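Local coordinates for protein argininosuccinate lyase (PDB 6RXA) that acts as a C-N lyase of the aspartase/fumarase superfamily (EDDS lyase) and probably cleaves argininosuccinate to fumarate and arginine, at residues Gln260-Ser263 / Val269-Leu272; Ala274-Thr279 / Thr343-Thr348. The protein carries 2 engineered substitutions. One frame throughout, in Å; residues are numbered along the deposited sequence.

Contact 1. Residues Gln260-Ser263 / Val269-Leu272; sequences QLWS and VAEL
The indole of Trp-262 meets the segment 269-272 through CG and CD1, at the start of its pyrrole ring, where the methyls of Val-269 and Ala-270 come in obliquely. Val-269 CG2 lies 3.9 Å from Trp-262 CG and closer still to Trp-262 CB, at 3.7 Å, with the two side chains crossing at about a right angle. Ala-270 CB adds a looser touch on the same Trp-262 CB. With its CG anti to the carbonyl carbon (chi1 -71°), Trp-262 sends the rest of the indole away from this segment, onto Leu-349 and into an edge-to-face stack with Tyr-171. Val-269 also packs on Arg-355, Met-356 and Tyr-359 of helix 353-362.

The polar part of the contact centres on one carbonyl. Trp-262 O accepts two backbone donors: Val-269 N, at 2.9 Å and nearly in line with the C=O bond, and Ala-270 N, at 3.3 Å and well above the carbonyl plane. Two consecutive amides thus converge on the last helical carbonyl and tie down the return of the chain. Beyond it, Ser-263 lies against Ala-270 O with both CA and CB, its CA 3.2 Å from Ala-270 O in a CA-H...O contact. The Ser-263 hydroxyl folds back to Ile-259 O in the last turn, while Ser-263 O takes a hydrogen bond from Lys-161 of a second subunit. Glu-271 OE1 forms a salt bridge with Lys-287.

Backbone bonds from Val-269 to Asn-352 and from Glu-271 to His-350 pair strand 270-271 with strand 350-351. The C-terminal end of helix 236-262, one of the long helices of the mainly helical aspartase/fumarase fold, is thereby fastened to a short two-stranded antiparallel sheet.

Contact 2. Residues Ala274-Thr279 / Thr343-Thr348; sequences ASFAGT and TGVVRT
Phe-276 reaches across to helix 329-348 and lays its ring on the helix backbone at Gly-344 and Val-345. Its CB and CG run beside Val-345 CG2, and the closest approach to that methyl is 3.7 Å, from Phe-276 CD1. Farther along, CE1 comes near Val-345 N, which sits over the ring centre, 3.8 Å above the plane. At the tip, Phe-276 CZ rests 3.5 Å from Gly-344 CA; a CB on that glycine would fall about 2.3 Å from CZ and clash. The segment runs on through Gly-278 and Thr-279 to Ser-280 and Ser-281, which bind succinate, in the signature loop of the aspartase/fumarase superfamily. On the CD2-CE2 side of the ring, Phe-276 CD2 lies 3.4 Å from Thr-348 OG1, and CE2 is close to Gly-344 O. Thr-348 OG1, set between the backbone N and the carbonyl carbon (chi1 63°), donates to Gly-344 O at 2.7 Å, while Thr-348 N reaches the same oxygen from the opposite face of its plane. Shortening Phe-276 to an alanine would take away the ring and would probably open a gap over Gly-344 and beside Val-345 CG2. Glu-21 and Phe-22 of helix 20-31 also pack on the Phe-276 side chain.

How the contacts relate
Both contacts are largely buried; Glu-271 is the exposed touching residue of contact 1, Thr-348 the partly exposed one of contact 2. They follow one another along the chain with centres about 11 Å apart. Contact 1 is held chiefly by main-chain hydrogen bonds, and its second segment pairs with strand 350-351, just beyond the helix that carries 343-348. Contact 2 has no hydrogen bond between its segments; a single aromatic ring joins a loop to a helical segment that begins 64 residues farther on. They meet where Leu-272 CD2 packs 3.8 Å from Val-345 CG1. Contact 1 also adjoins a second and, through Leu-261, a third subunit, whereas helix 20-31 of the same chain packs on the ring of contact 2.

Contact 1. Residues Gln260-Ser263 / Val269-Leu272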
loop_
_atom_site.group_PDB
_atom_site.type_symbol
_atom_site.label_atom_id
_atom_site.label_comp_id
_atom_site.label_asym_id
_atom_site.label_seq_id
_atom_site.Cartn_x
_atom_site.Cartn_y
_atom_site.Cartn_z
ATOM N N GLN A 260 0.708 9.060 24.218
ATOM C CA GLN A 260 0.989 7.756 24.805
ATOM C C GLN A 260 2.371 7.729 25.454
ATOM O O GLN A 260 2.541 7.155 26.534
ATOM C CB GLN A 260 0.851 6.663 23.753
ATOM C CG GLN A 260 0.740 5.280 24.361
ATOM C CD GLN A 260 0.468 4.196 23.346
ATOM O OE1 GLN A 260 0.585 4.409 22.130
ATOM N NE2 GLN A 260 0.143 3.003 23.835
ATOM N N LEU A 261 3.374 8.341 24.813
ATOM C CA LEU A 261 4.694 8.396 25.434
ATOM C C LEU A 261 4.689 9.311 26.657
ATOM O O LEU A 261 5.222 8.946 27.711
ATOM C CB LEU A 261 5.762 8.806 24.411
ATOM C CG LEU A 261 5.991 7.831 23.258
ATOM C CD1 LEU A 261 7.248 8.236 22.452
ATOM C CD2 LEU A 261 6.126 6.389 23.747
ATOM N N TRP A 262 4.071 10.492 26.554
ATOM C CA TRP A 262 3.982 11.384 27.706
ATOM C C TRP A 262 3.366 10.701 28.924
ATOM O O TRP A 262 3.729 11.003 30.072
ATOM C CB TRP A 262 3.093 12.585 27.387
ATOM C CG TRP A 262 3.614 13.610 26.445
ATOM C CD1 TRP A 262 4.893 13.769 25.982
ATOM C CD2 TRP A 262 2.837 14.647 25.856
ATOM N NE1 TRP A 262 4.948 14.861 25.130
ATOM C CE2 TRP A 262 3.695 15.413 25.042
ATOM C CE3 TRP A 262 1.489 15.016 25.957
ATOM C CZ2 TRP A 262 3.241 16.517 24.315
ATOM C CZ3 TRP A 262 1.040 16.101 25.227
ATOM C CH2 TRP A 262 1.915 16.837 24.414
ATOM N N SER A 263 2.426 9.787 28.696
ATOM C CA SER A 263 1.674 9.136 29.758
ATOM C C SER A 263 2.193 7.745 30.100
ATOM O O SER A 263 1.546 7.038 30.879
ATOM C CB SER A 263 0.179 9.117 29.435
ATOM O OG SER A 263 -0.115 8.420 28.226
ATOM N N VAL A 269 4.535 12.582 32.377
ATOM C CA VAL A 269 4.313 14.023 32.275
ATOM C C VAL A 269 2.888 14.386 31.879
ATOM O O VAL A 269 2.540 15.576 31.905
ATOM C CB VAL A 269 5.325 14.728 31.350
ATOM C CG1 VAL A 269 6.730 14.627 31.946
ATOM C CG2 VAL A 269 5.235 14.139 29.970
ATOM N N ALA A 270 2.057 13.413 31.517
ATOM C CA ALA A 270 0.643 13.661 31.333
ATOM C C ALA A 270 -0.102 12.396 31.725
ATOM O O ALA A 270 0.463 11.299 31.756
ATOM C CB ALA A 270 0.278 14.044 29.896
ATOM N N GLU A 271 -1.380 12.569 32.031
ATOM C CA GLU A 271 -2.253 11.453 32.364
ATOM C C GLU A 271 -3.562 11.608 31.607
ATOM O O GLU A 271 -4.139 12.701 31.584
ATOM C CB GLU A 271 -2.519 11.411 33.870
ATOM C CG GLU A 271 -3.227 10.137 34.315
ATOM C CD GLU A 271 -3.327 9.983 35.833
ATOM O OE1 GLU A 271 -4.113 9.124 36.274
ATOM O OE2 GLU A 271 -2.621 10.699 36.581
ATOM N N LEU A 272 -4.025 10.525 30.995
ATOM C CA LEU A 272 -5.334 10.545 30.375
ATOM C C LEU A 272 -6.411 10.698 31.436
ATOM O O LEU A 272 -6.306 10.163 32.543
ATOM C CB LEU A 272 -5.578 9.225 29.659
ATOM C CG LEU A 272 -4.753 8.988 28.404
ATOM C CD1 LEU A 272 -4.947 7.552 27.907
ATOM C CD2 LEU A 272 -5.116 9.975 27.292
#

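Contact 2. Residues Ala274-Thr279 / Thr343-Thr348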
loop_
_atom_site.group_PDB
_atom_site.type_symbol
_atom_site.label_atom_id
_atom_site.label_comp_id
_atom_site.label_asym_id
_atom_site.label_seq_id
_atom_site.Cartn_x
_atom_site.Cartn_y
_atom_site.Cartn_z
ATOM N N ALA A 274 -9.614 9.547 33.224
ATOM C CA ALA A 274 -10.115 8.198 33.456
ATOM C C ALA A 274 -11.119 7.760 32.397
ATOM O O ALA A 274 -11.166 6.580 32.037
ATOM C CB ALA A 274 -10.807 8.131 34.824
ATOM N N SER A 275 -11.922 8.696 31.887
ATOM C CA SER A 275 -12.956 8.374 30.913
ATOM C C SER A 275 -12.400 8.030 29.542
ATOM O O SER A 275 -13.169 7.622 28.664
ATOM C CB SER A 275 -13.944 9.540 30.796
ATOM O OG SER A 275 -13.354 10.698 30.225
ATOM N N PHE A 276 -11.092 8.179 29.334
ATOM C CA PHE A 276 -10.444 7.829 28.076
ATOM C C PHE A 276 -9.426 6.710 28.240
ATOM O O PHE A 276 -8.666 6.432 27.302
ATOM C CB PHE A 276 -9.823 9.073 27.429
ATOM C CG PHE A 276 -10.840 9.961 26.796
ATOM C CD1 PHE A 276 -11.349 9.654 25.546
ATOM C CD2 PHE A 276 -11.350 11.055 27.467
ATOM C CE1 PHE A 276 -12.326 10.438 24.972
ATOM C CE2 PHE A 276 -12.325 11.841 26.888
ATOM C CZ PHE A 276 -12.812 11.531 25.645
ATOM N N ALA A 277 -9.433 6.021 29.375
ATOM C CA ALA A 277 -8.525 4.919 29.624
ATOM C C ALA A 277 -9.314 3.689 30.037
ATOM O O ALA A 277 -10.435 3.785 30.548
ATOM C CB ALA A 277 -7.547 5.267 30.750
ATOM N N GLY A 278 -8.704 2.530 29.816
ATOM C CA GLY A 278 -9.249 1.276 30.299
ATOM C C GLY A 278 -8.298 0.589 31.253
ATOM O O GLY A 278 -7.353 1.207 31.741
ATOM N N THR A 279 -8.533 -0.686 31.542
ATOM C CA THR A 279 -7.614 -1.438 32.387
ATOM C C THR A 279 -7.483 -2.842 31.811
ATOM O O THR A 279 -7.941 -3.118 30.701
ATOM C CB THR A 279 -8.061 -1.405 33.854
ATOM O OG1 THR A 279 -7.019 -1.932 34.683
ATOM C CG2 THR A 279 -9.345 -2.210 34.058
ATOM N N THR A 343 -10.390 14.404 20.084
ATOM C CA THR A 343 -10.922 15.685 20.547
ATOM C C THR A 343 -11.127 15.651 22.054
ATOM O O THR A 343 -10.692 16.558 22.775
ATOM C CB THR A 343 -12.246 15.981 19.827
ATOM O OG1 THR A 343 -12.020 16.073 18.410
ATOM C CG2 THR A 343 -12.895 17.291 20.315
ATOM N N GLY A 344 -11.754 14.579 22.555
ATOM C CA GLY A 344 -11.976 14.456 23.987
ATOM C C GLY A 344 -10.700 14.200 24.771
ATOM O O GLY A 344 -10.529 14.720 25.875
ATOM N N VAL A 345 -9.788 13.395 24.214
ATOM C CA VAL A 345 -8.488 13.183 24.852
ATOM C C VAL A 345 -7.788 14.514 25.092
ATOM O O VAL A 345 -7.246 14.773 26.176
ATOM C CB VAL A 345 -7.617 12.241 24.001
ATOM C CG1 VAL A 345 -6.156 12.342 24.447
ATOM C CG2 VAL A 345 -8.102 10.819 24.115
ATOM N N VAL A 346 -7.736 15.354 24.055
ATOM C CA VAL A 346 -7.033 16.630 24.163
ATOM C C VAL A 346 -7.739 17.537 25.158
ATOM O O VAL A 346 -7.115 18.112 26.061
ATOM C CB VAL A 346 -6.891 17.291 22.775
ATOM C CG1 VAL A 346 -6.473 18.747 22.925
ATOM C CG2 VAL A 346 -5.918 16.505 21.899
ATOM N N ARG A 347 -9.061 17.651 25.042
ATOM C CA ARG A 347 -9.798 18.521 25.947
ATOM C C ARG A 347 -9.543 18.151 27.402
ATOM O O ARG A 347 -9.363 19.033 28.259
ATOM C CB ARG A 347 -11.290 18.442 25.626
ATOM C CG ARG A 347 -12.143 19.248 26.600
ATOM C CD ARG A 347 -13.627 19.161 26.259
ATOM N NE ARG A 347 -14.169 17.816 26.436
ATOM C CZ ARG A 347 -14.489 16.990 25.444
ATOM N NH1 ARG A 347 -14.328 17.337 24.172
ATOM N NH2 ARG A 347 -14.982 15.795 25.737
ATOM N N THR A 348 -9.527 16.854 27.701
ATOM C CA THR A 348 -9.508 16.401 29.082
ATOM C C THR A 348 -8.133 15.975 29.576
ATOM O O THR A 348 -8.028 15.522 30.722
ATOM C CB THR A 348 -10.497 15.241 29.285
ATOM O OG1 THR A 348 -10.124 14.102 28.502
ATOM C CG2 THR A 348 -11.893 15.663 28.889
#